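Local coordinates for protein cadherin-23 (Mus musculus, PDB 5UZ8) that probably serves hearing and mechanotransduction as a calcium-binding cell-adhesion protein built from cadherin repeats joined end to end, at residues C219-F223 with M245-D249; Q257-E263 with T294-G300; D36-N42 with D90-P94. One frame throughout, in Å; residues are numbered along the deposited sequence.

Interaction 1: residues C219-F223 with M245-D249. With CA (calcium ion), chain E; GSH (glutathione), chain L.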
loop_
_atom_site.group_PDB
_atom_site.type_symbol
_atom_site.label_atom_id
_atom_site.label_comp_id
_atom_site.label_asym_id
_atom_site.label_seq_id
_atom_site.Cartn_x
_atom_site.Cartn_y
_atom_site.Cartn_z
ATOM N N CYS A 219 0.195 -24.706 19.173
ATOM C CA CYS A 219 1.399 -25.283 19.775
ATOM C C CYS A 219 1.052 -25.954 21.114
ATOM O O CYS A 219 0.473 -25.342 22.007
ATOM C CB CYS A 219 2.468 -24.232 19.936
ATOM S SG CYS A 219 2.823 -23.474 18.331
ATOM N N ARG A 220 1.402 -27.234 21.226
ATOM C CA ARG A 220 1.165 -27.962 22.444
ATOM C C ARG A 220 2.309 -27.690 23.419
ATOM O O ARG A 220 3.434 -27.424 23.016
ATOM C CB ARG A 220 0.982 -29.472 22.187
ATOM C CG ARG A 220 2.283 -30.201 21.942
ATOM C CD ARG A 220 2.076 -31.618 21.497
ATOM N NE ARG A 220 1.452 -32.440 22.521
ATOM C CZ ARG A 220 1.270 -33.748 22.400
ATOM N NH1 ARG A 220 1.731 -34.399 21.338
ATOM N NH2 ARG A 220 0.646 -34.431 23.363
ATOM N N PRO A 221 2.012 -27.732 24.715
ATOM C CA PRO A 221 3.045 -27.647 25.749
ATOM C C PRO A 221 4.101 -28.743 25.610
ATOM O O PRO A 221 3.762 -29.863 25.206
ATOM C CB PRO A 221 2.258 -27.842 27.028
ATOM C CG PRO A 221 0.877 -27.396 26.690
ATOM C CD PRO A 221 0.656 -27.834 25.285
ATOM N N GLN A 222 5.355 -28.410 25.883
ATOM C CA GLN A 222 6.472 -29.365 25.771
ATOM C C GLN A 222 7.291 -29.310 27.000
ATOM O O GLN A 222 7.617 -28.208 27.473
ATOM C CB GLN A 222 7.555 -28.953 24.728
ATOM C CG GLN A 222 7.179 -28.827 23.332
ATOM C CD GLN A 222 8.407 -28.415 22.514
ATOM O OE1 GLN A 222 8.690 -27.211 22.329
ATOM N NE2 GLN A 222 9.171 -29.406 22.086
ATOM N N PHE A 223 7.726 -30.484 27.442
ATOM C CA PHE A 223 8.875 -30.584 28.348
ATOM C C PHE A 223 10.195 -30.814 27.574
ATOM O O PHE A 223 10.217 -31.302 26.433
ATOM C CB PHE A 223 8.628 -31.708 29.341
ATOM C CG PHE A 223 7.468 -31.458 30.265
ATOM C CD1 PHE A 223 7.654 -30.808 31.481
ATOM C CD2 PHE A 223 6.192 -31.868 29.931
ATOM C CE1 PHE A 223 6.593 -30.597 32.351
ATOM C CE2 PHE A 223 5.113 -31.662 30.797
ATOM C CZ PHE A 223 5.316 -31.014 32.003
ATOM N N MET A 245 8.746 -28.782 38.001
ATOM C CA MET A 245 8.559 -29.174 36.615
ATOM C C MET A 245 8.260 -27.910 35.822
ATOM O O MET A 245 7.564 -27.003 36.314
ATOM C CB MET A 245 7.404 -30.160 36.486
ATOM C CG MET A 245 7.601 -31.467 37.250
ATOM S SD MET A 245 9.126 -32.341 36.868
ATOM C CE MET A 245 8.883 -32.745 35.142
ATOM N N LEU A 246 8.782 -27.852 34.600
ATOM C CA LEU A 246 8.618 -26.664 33.756
ATOM C C LEU A 246 8.411 -27.077 32.302
ATOM O O LEU A 246 9.247 -27.736 31.693
ATOM C CB LEU A 246 9.835 -25.730 33.895
ATOM C CG LEU A 246 9.808 -24.460 33.031
ATOM C CD1 LEU A 246 8.741 -23.471 33.520
ATOM C CD2 LEU A 246 11.165 -23.788 32.989
ATOM N N ALA A 247 7.261 -26.714 31.758
ATOM C CA ALA A 247 6.981 -26.881 30.343
ATOM C C ALA A 247 6.975 -25.514 29.655
ATOM O O ALA A 247 6.878 -24.479 30.330
ATOM C CB ALA A 247 5.650 -27.572 30.157
ATOM N N THR A 248 7.121 -25.537 28.330
ATOM C CA THR A 248 7.051 -24.344 27.489
ATOM C C THR A 248 5.935 -24.485 26.466
ATOM O O THR A 248 5.537 -25.595 26.101
ATOM C CB THR A 248 8.365 -24.071 26.735
ATOM O OG1 THR A 248 8.698 -25.195 25.907
ATOM C CG2 THR A 248 9.498 -23.802 27.718
ATOM N N ASP A 249 5.465 -23.355 25.971
ATOM C CA ASP A 249 4.395 -23.316 24.990
ATOM C C ASP A 249 4.570 -22.047 24.185
ATOM O O ASP A 249 4.676 -20.966 24.750
ATOM C CB ASP A 249 3.038 -23.364 25.711
ATOM C CG ASP A 249 1.846 -23.424 24.770
ATOM O OD1 ASP A 249 1.753 -22.612 23.815
ATOM O OD2 ASP A 249 0.940 -24.254 25.018
HETATM CA CA CA E . -0.585 -23.657 23.229
HETATM N N1 GSH L . 4.398 -26.223 10.399
HETATM C CA1 GSH L . 3.145 -25.822 11.023
HETATM C C1 GSH L . 2.577 -24.646 10.264
HETATM O O11 GSH L . 3.258 -24.176 9.323
HETATM O O12 GSH L . 1.471 -24.182 10.635
HETATM C CB1 GSH L . 3.349 -25.447 12.504
HETATM C CG1 GSH L . 4.253 -24.227 12.676
HETATM C CD1 GSH L . 4.194 -23.705 14.093
HETATM O OE1 GSH L . 3.198 -23.130 14.524
HETATM N N2 GSH L . 5.300 -23.870 14.810
HETATM C CA2 GSH L . 5.496 -23.264 16.111
HETATM C C2 GSH L . 6.737 -22.419 16.140
HETATM O O2 GSH L . 7.325 -22.270 17.197
HETATM C CB2 GSH L . 5.542 -24.362 17.173
HETATM S SG2 GSH L . 3.945 -25.192 17.211
HETATM N N3 GSH L . 7.084 -21.815 14.996
HETATM C CA3 GSH L . 8.207 -20.903 14.883
HETATM C C3 GSH L . 9.282 -21.414 13.945
HETATM O O31 GSH L . 10.331 -20.734 13.870
HETATM O O32 GSH L . 9.083 -22.449 13.258
HETATM O O HOH W 1 7.419 -25.057 23.439
HETATM O O HOH W 2 10.482 -27.363 26.737
#

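Interaction 2: residues Q257-E263 with T294-G300. With CA (calcium ion), chain E.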
loop_
_atom_site.group_PDB
_atom_site.type_symbol
_atom_site.label_atom_id
_atom_site.label_comp_id
_atom_site.label_asym_id
_atom_site.label_seq_id
_atom_site.Cartn_x
_atom_site.Cartn_y
_atom_site.Cartn_z
ATOM N N GLN A 257 -0.634 -20.187 28.535
ATOM C CA GLN A 257 -0.715 -20.224 29.999
ATOM C C GLN A 257 -0.912 -21.665 30.466
ATOM O O GLN A 257 -1.881 -22.293 30.084
ATOM C CB GLN A 257 -1.870 -19.338 30.492
ATOM C CG GLN A 257 -1.480 -17.872 30.638
ATOM C CD GLN A 257 -0.365 -17.712 31.649
ATOM O OE1 GLN A 257 -0.558 -17.950 32.850
ATOM N NE2 GLN A 257 0.853 -17.424 31.155
ATOM N N LEU A 258 -0.002 -22.178 31.283
ATOM C CA LEU A 258 0.063 -23.617 31.544
ATOM C C LEU A 258 -0.357 -23.971 32.944
ATOM O O LEU A 258 -0.020 -23.257 33.905
ATOM C CB LEU A 258 1.492 -24.116 31.334
ATOM C CG LEU A 258 2.091 -23.869 29.959
ATOM C CD1 LEU A 258 3.545 -24.333 29.888
ATOM C CD2 LEU A 258 1.251 -24.545 28.892
ATOM N N THR A 259 -1.069 -25.081 33.070
ATOM C CA THR A 259 -1.392 -25.612 34.365
ATOM C C THR A 259 -0.884 -27.053 34.423
ATOM O O THR A 259 -1.004 -27.812 33.446
ATOM C CB THR A 259 -2.895 -25.496 34.684
ATOM O OG1 THR A 259 -3.654 -26.054 33.634
ATOM C CG2 THR A 259 -3.312 -24.055 34.779
ATOM N N TYR A 260 -0.311 -27.426 35.563
ATOM C CA TYR A 260 0.298 -28.761 35.763
ATOM C C TYR A 260 -0.606 -29.696 36.549
ATOM O O TYR A 260 -1.318 -29.285 37.460
ATOM C CB TYR A 260 1.613 -28.628 36.517
ATOM C CG TYR A 260 2.600 -27.794 35.771
ATOM C CD1 TYR A 260 3.409 -28.353 34.788
ATOM C CD2 TYR A 260 2.698 -26.427 36.002
ATOM C CE1 TYR A 260 4.317 -27.564 34.088
ATOM C CE2 TYR A 260 3.585 -25.633 35.283
ATOM C CZ TYR A 260 4.389 -26.213 34.325
ATOM O OH TYR A 260 5.281 -25.427 33.596
ATOM N N SER A 261 -0.557 -30.974 36.204
ATOM C CA SER A 261 -1.263 -31.994 36.934
ATOM C C SER A 261 -0.409 -33.257 36.893
ATOM O O SER A 261 0.574 -33.332 36.122
ATOM C CB SER A 261 -2.645 -32.231 36.329
ATOM O OG SER A 261 -2.539 -32.588 34.956
ATOM N N LEU A 262 -0.749 -34.200 37.759
ATOM C CA LEU A 262 -0.155 -35.536 37.764
ATOM C C LEU A 262 -1.173 -36.599 37.368
ATOM O O LEU A 262 -2.371 -36.486 37.683
ATOM C CB LEU A 262 0.338 -35.898 39.157
ATOM C CG LEU A 262 1.351 -34.935 39.739
ATOM C CD1 LEU A 262 1.769 -35.360 41.143
ATOM C CD2 LEU A 262 2.559 -34.804 38.822
ATOM N N GLU A 263 -0.660 -37.655 36.747
ATOM C CA GLU A 263 -1.461 -38.812 36.309
ATOM C C GLU A 263 -0.743 -40.107 36.623
ATOM O O GLU A 263 0.473 -40.131 36.891
ATOM C CB GLU A 263 -1.738 -38.730 34.795
ATOM C CG GLU A 263 -2.918 -37.875 34.424
ATOM C CD GLU A 263 -3.116 -37.773 32.914
ATOM O OE1 GLU A 263 -2.471 -38.530 32.153
ATOM O OE2 GLU A 263 -3.904 -36.922 32.493
ATOM N N THR A 294 3.375 -39.511 35.738
ATOM C CA THR A 294 3.186 -38.786 34.500
ATOM C C THR A 294 2.825 -37.361 34.848
ATOM O O THR A 294 1.851 -37.137 35.586
ATOM C CB THR A 294 2.065 -39.413 33.666
ATOM O OG1 THR A 294 2.468 -40.722 33.283
ATOM C CG2 THR A 294 1.860 -38.608 32.412
ATOM N N VAL A 295 3.633 -36.413 34.384
ATOM C CA VAL A 295 3.413 -34.983 34.662
ATOM C C VAL A 295 2.803 -34.410 33.393
ATOM O O VAL A 295 3.323 -34.644 32.296
ATOM C CB VAL A 295 4.725 -34.263 34.990
ATOM C CG1 VAL A 295 4.493 -32.801 35.340
ATOM C CG2 VAL A 295 5.429 -34.950 36.152
ATOM N N VAL A 296 1.709 -33.680 33.539
ATOM C CA VAL A 296 0.978 -33.135 32.403
ATOM C C VAL A 296 0.999 -31.619 32.518
ATOM O O VAL A 296 0.770 -31.097 33.603
ATOM C CB VAL A 296 -0.486 -33.583 32.441
ATOM C CG1 VAL A 296 -1.256 -33.126 31.203
ATOM C CG2 VAL A 296 -0.592 -35.079 32.633
ATOM N N ALA A 297 1.261 -30.929 31.396
ATOM C CA ALA A 297 1.120 -29.476 31.302
ATOM C C ALA A 297 0.022 -29.226 30.287
ATOM O O ALA A 297 0.066 -29.798 29.215
ATOM C CB ALA A 297 2.417 -28.821 30.837
ATOM N N THR A 298 -0.977 -28.433 30.653
ATOM C CA THR A 298 -2.117 -28.160 29.774
ATOM C C THR A 298 -2.211 -26.647 29.579
ATOM O O THR A 298 -2.152 -25.891 30.559
ATOM C CB THR A 298 -3.414 -28.689 30.419
ATOM O OG1 THR A 298 -3.280 -30.093 30.679
ATOM C CG2 THR A 298 -4.618 -28.464 29.561
ATOM N N ASP A 299 -2.391 -26.205 28.330
ATOM C CA ASP A 299 -2.515 -24.790 28.070
ATOM C C ASP A 299 -3.958 -24.316 28.280
ATOM O O ASP A 299 -4.861 -25.115 28.632
ATOM C CB ASP A 299 -1.919 -24.393 26.708
ATOM C CG ASP A 299 -2.697 -24.922 25.504
ATOM O OD1 ASP A 299 -3.919 -25.185 25.584
ATOM O OD2 ASP A 299 -2.053 -25.035 24.434
ATOM N N GLY A 300 -4.158 -23.010 28.109
ATOM C CA GLY A 300 -5.460 -22.386 28.280
ATOM C C GLY A 300 -6.249 -22.171 27.018
ATOM O O GLY A 300 -7.196 -21.359 27.007
HETATM CA CA CA E . -0.585 -23.657 23.229
HETATM O O HOH W 3 -2.405 -30.345 33.334
HETATM O O HOH W 4 -4.722 -24.629 31.665
HETATM O O HOH W 5 2.334 -42.489 36.131
#

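Interaction 3: residues D36-N42 with D90-P94. With CA (calcium ion), chain H.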
loop_
_atom_site.group_PDB
_atom_site.type_symbol
_atom_site.label_atom_id
_atom_site.label_comp_id
_atom_site.label_asym_id
_atom_site.label_seq_id
_atom_site.Cartn_x
_atom_site.Cartn_y
_atom_site.Cartn_z
ATOM N N ASP A 36 -3.376 41.847 -47.158
ATOM C CA ASP A 36 -4.240 42.828 -47.755
ATOM C C ASP A 36 -3.403 43.428 -48.863
ATOM O O ASP A 36 -2.355 43.995 -48.576
ATOM C CB ASP A 36 -4.619 43.881 -46.723
ATOM C CG ASP A 36 -5.625 44.875 -47.251
ATOM O OD1 ASP A 36 -5.363 45.535 -48.280
ATOM O OD2 ASP A 36 -6.697 45.008 -46.614
ATOM N N PRO A 37 -3.841 43.287 -50.123
ATOM C CA PRO A 37 -3.013 43.828 -51.228
ATOM C C PRO A 37 -2.817 45.377 -51.256
ATOM O O PRO A 37 -1.811 45.855 -51.796
ATOM C CB PRO A 37 -3.728 43.309 -52.490
ATOM C CG PRO A 37 -5.121 42.992 -52.059
ATOM C CD PRO A 37 -5.049 42.587 -50.612
ATOM N N ASP A 38 -3.722 46.131 -50.627
ATOM C CA ASP A 38 -3.803 47.600 -50.780
ATOM C C ASP A 38 -2.606 48.371 -50.222
ATOM O O ASP A 38 -1.806 47.830 -49.469
ATOM C CB ASP A 38 -5.084 48.138 -50.119
ATOM C CG ASP A 38 -6.349 47.467 -50.644
ATOM O OD1 ASP A 38 -6.366 47.076 -51.836
ATOM O OD2 ASP A 38 -7.322 47.320 -49.856
ATOM N N LYS A 39 -2.513 49.645 -50.600
ATOM C CA LYS A 39 -1.377 50.508 -50.240
ATOM C C LYS A 39 -1.598 51.219 -48.898
ATOM O O LYS A 39 -2.732 51.609 -48.579
ATOM C CB LYS A 39 -1.132 51.553 -51.346
ATOM C CG LYS A 39 -2.122 52.718 -51.370
ATOM C CD LYS A 39 -2.039 53.518 -52.662
ATOM C CE LYS A 39 -3.094 54.613 -52.699
ATOM N NZ LYS A 39 -3.135 55.307 -54.017
ATOM N N GLY A 40 -0.513 51.392 -48.136
ATOM C CA GLY A 40 -0.503 52.248 -46.940
ATOM C C GLY A 40 -1.441 51.792 -45.831
ATOM O O GLY A 40 -1.530 50.588 -45.541
ATOM N N LEU A 41 -2.150 52.750 -45.226
ATOM C CA LEU A 41 -3.127 52.462 -44.163
ATOM C C LEU A 41 -4.247 51.524 -44.627
ATOM O O LEU A 41 -4.755 50.723 -43.831
ATOM C CB LEU A 41 -3.733 53.760 -43.609
ATOM C CG LEU A 41 -2.817 54.703 -42.819
ATOM C CD1 LEU A 41 -3.546 56.007 -42.498
ATOM C CD2 LEU A 41 -2.303 54.033 -41.550
ATOM N N ASN A 42 -4.601 51.597 -45.910
ATOM C CA ASN A 42 -5.594 50.680 -46.497
ATOM C C ASN A 42 -5.141 49.210 -46.528
ATOM O O ASN A 42 -5.980 48.312 -46.563
ATOM C CB ASN A 42 -5.984 51.121 -47.916
ATOM C CG ASN A 42 -6.708 52.453 -47.935
ATOM O OD1 ASN A 42 -7.737 52.629 -47.276
ATOM N ND2 ASN A 42 -6.179 53.396 -48.701
ATOM N N ASP A 90 -7.643 46.123 -41.592
ATOM C CA ASP A 90 -6.786 47.116 -42.222
ATOM C C ASP A 90 -7.036 48.408 -41.485
ATOM O O ASP A 90 -7.918 48.475 -40.632
ATOM C CB ASP A 90 -6.976 47.239 -43.742
ATOM C CG ASP A 90 -8.351 47.784 -44.160
ATOM O OD1 ASP A 90 -8.993 48.581 -43.429
ATOM O OD2 ASP A 90 -8.799 47.408 -45.265
ATOM N N ASN A 91 -6.266 49.432 -41.799
ATOM C CA ASN A 91 -6.399 50.693 -41.082
ATOM C C ASN A 91 -6.996 51.763 -41.983
ATOM O O ASN A 91 -6.743 52.937 -41.790
ATOM C CB ASN A 91 -5.046 51.096 -40.489
ATOM C CG ASN A 91 -4.723 50.323 -39.224
ATOM O OD1 ASN A 91 -4.870 50.852 -38.122
ATOM N ND2 ASN A 91 -4.322 49.052 -39.370
ATOM N N GLY A 92 -7.834 51.342 -42.932
ATOM C CA GLY A 92 -8.498 52.255 -43.856
ATOM C C GLY A 92 -9.634 53.017 -43.207
ATOM O O GLY A 92 -9.975 52.791 -42.035
ATOM N N SER A 93 -10.246 53.883 -44.005
ATOM C CA SER A 93 -11.054 54.999 -43.502
ATOM C C SER A 93 -12.362 54.563 -42.845
ATOM O O SER A 93 -12.623 54.952 -41.699
ATOM C CB SER A 93 -11.289 56.007 -44.609
ATOM O OG SER A 93 -10.035 56.468 -45.063
ATOM N N PRO A 94 -13.204 53.792 -43.567
ATOM C CA PRO A 94 -13.926 52.763 -42.819
ATOM C C PRO A 94 -13.049 51.518 -42.903
ATOM O O PRO A 94 -12.747 51.078 -44.014
ATOM C CB PRO A 94 -15.235 52.606 -43.600
ATOM C CG PRO A 94 -14.905 53.027 -44.996
ATOM C CD PRO A 94 -13.698 53.927 -44.950
HETATM CA CA CA H . -7.728 46.892 -47.436
HETATM O O HOH W 6 -9.110 48.805 -47.917
#

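Interaction 1: residues C219-F223 with M245-D249
A calcium ion, not a hydrogen bond, joins Cys-219 to Asp-249, letting two acceptors, the backbone O of Cys-219 and OD2 of Asp-249, lie only 3.2 Å apart. This is part of the calcium-binding linker between consecutive cadherin repeats, and Asn-217, Asp-251, Asn-255 and Asp-299 complete the site. Asp-249 grips the metal with both carboxylate oxygens; its CG, anti to the backbone N (chi1 -176°), brings the carboxylate beside the ring of Pro-221, whose CG is 3.6 Å from OD2. Further from the ion, the two segments run antiparallel and form a single bridge. Gln-222 N gives a hydrogen bond to Thr-248 O and Thr-248 N returns one to Gln-222 O, each 2.8 Å long. A water spans the side chains of this pair, donating a hydrogen bond to Gln-222 OE1 and also bonding Thr-248 OG1.

Phe-223 turns the end of its side chain back onto the 245-249 segment. The methyl of Ala-247 sits over the centre of one ring face in a CH-pi contact, CB 3.9 Å from the centroid and 11° off the normal. Were Phe-223 replaced by an alanine, the ring surface would be gone, which is likely to open a gap beside Ala-247 and Met-245. Phe-223 CE1 also meets the terminal methyl CE of Met-245, obliquely, at 4.2 Å.

Interaction 2: residues Q257-E263 with T294-G300
Backbone hydrogen bonds pair Thr-259 with Thr-298, Ser-261 with Val-296 and Glu-263 with Thr-294, each pair bonded in both directions. The straightest runs from Val-296 N to Ser-261 O (2.8 Å, 172° at the hydrogen). The longest, Thr-294 N to Glu-263 O, measures 3.2 Å. Between these pairs the alpha carbons add CA-H...O contacts, such as Tyr-260 CA to Val-296 O at 3.2 Å.

Apolar groups gather on the face that carries Tyr-260, Leu-262, Val-295 and Ala-297. Leu-262 and Val-295 lie side by side, CD2 against CG2 at 3.9 Å, while the Tyr-260 ring brings CE1 to the methyl of Ala-297. The short strand 270-272 packs on Tyr-260 and Leu-262 from outside the pair, and Tyr-260 OH is hydrogen-bonded to Ala-247 N. This is the arrangement of a cadherin repeat, a Greek-key beta sandwich, in which 259-263 forms the edge of a four-stranded sheet next to 290-298.

Polar groups and water mark the other face. Ser-261 OG, set between the backbone N and carbonyl carbon (chi1 57°), comes within 3.4 Å of Val-296 CB. The extended side chain of Glu-263 passes obliquely over Val-296, its CD 3.7 Å from CG2. One water bonds Thr-259 O, Ser-261 OG and Thr-298 OG1; a second links Thr-259 OG1 to Thr-298 O.

Metal binding enters where strand 259-263 begins and strand 290-298 ends. Leu-258 CD2 packs on Asp-299 CB at 3.9 Å, and Asp-299 OD2 binds calcium at 2.4 Å, while its OD1 accepts hydrogen bonds from Gly-301 N and Leu-305 N.

Interaction 3: residues D36-N42 with D90-P94
Asp-36 faces Asp-90 across a shared calcium ion, their OD2 atoms 3.5 Å apart and their carboxylate planes turned 61° from each other. A chi1 of -175° swings the Asp-36 carboxylate away from its own backbone N, so that both oxygens meet the metal, OD2 tightly at 2.3 Å and OD1 more loosely at 2.9 Å. OD1 also accepts the backbone N-H of Asp-38 at 2.9 Å, met nearly in line with its C-O bond, which closes an Asx turn over Pro-37. The loop thereby delivers Asp-38, whose OD2 binds the same ion.

Further on, Leu-41 makes the direct backbone link to the second loop. Its O accepts from Asn-91 N at 2.8 Å; the donor lies almost on the extension of the carbonyl bond, but the angle at the hydrogen is only 132°, so the N-H points somewhat aside. The leucine side chain crosses that of Asn-91 at about a right angle, while the amide of Asn-91 is held by Leu-44 O and Thr-46 OG1.

Asn-42 is a ligand through its backbone O, 2.4 Å from the calcium ion, and not through its side-chain amide. Its OD1 instead rests 3.5 Å from Gly-92 CA; a CB on Gly-92 would come too close to that oxygen. Asp-90 divides its oxygens: OD2 binds the metal at 2.5 Å, and OD1 takes the N-H of Gly-92 in a second Asx turn, as well as that of Arg-96.

Asn-3 O and a water complete this cadherin calcium site. Three aspartates thus crowd one divalent ion, which probably offsets the repulsion among their carboxylates that would otherwise disfavour bringing the two loops this close.

Overall arrangement
Along the chain interaction 3 comes first, then interaction 1, then interaction 2. Interactions 1 and 2 are neighbours, their centres 9 Å apart: the strand pair of interaction 2 leads Asp-299 to the same calcium ion that interaction 1 holds, and Leu-258 packs on the backbone O of Ala-247. Interaction 3 lies in the first of the three cadherin repeats, its centre about 107 Å and 112 Å from those of interactions 1 and 2. It builds a corresponding site, from Asp-36, Asp-38, Asn-42 and Asp-90, where interactions 1 and 2 supply Asp-249 and Asp-299, and the loop between 245-249 and 257-263 adds Asp-251 and Asn-255. One site lies at the N-terminal end, the other where the second and third repeats join, consistent with calcium stiffening the rod, as in other cadherins.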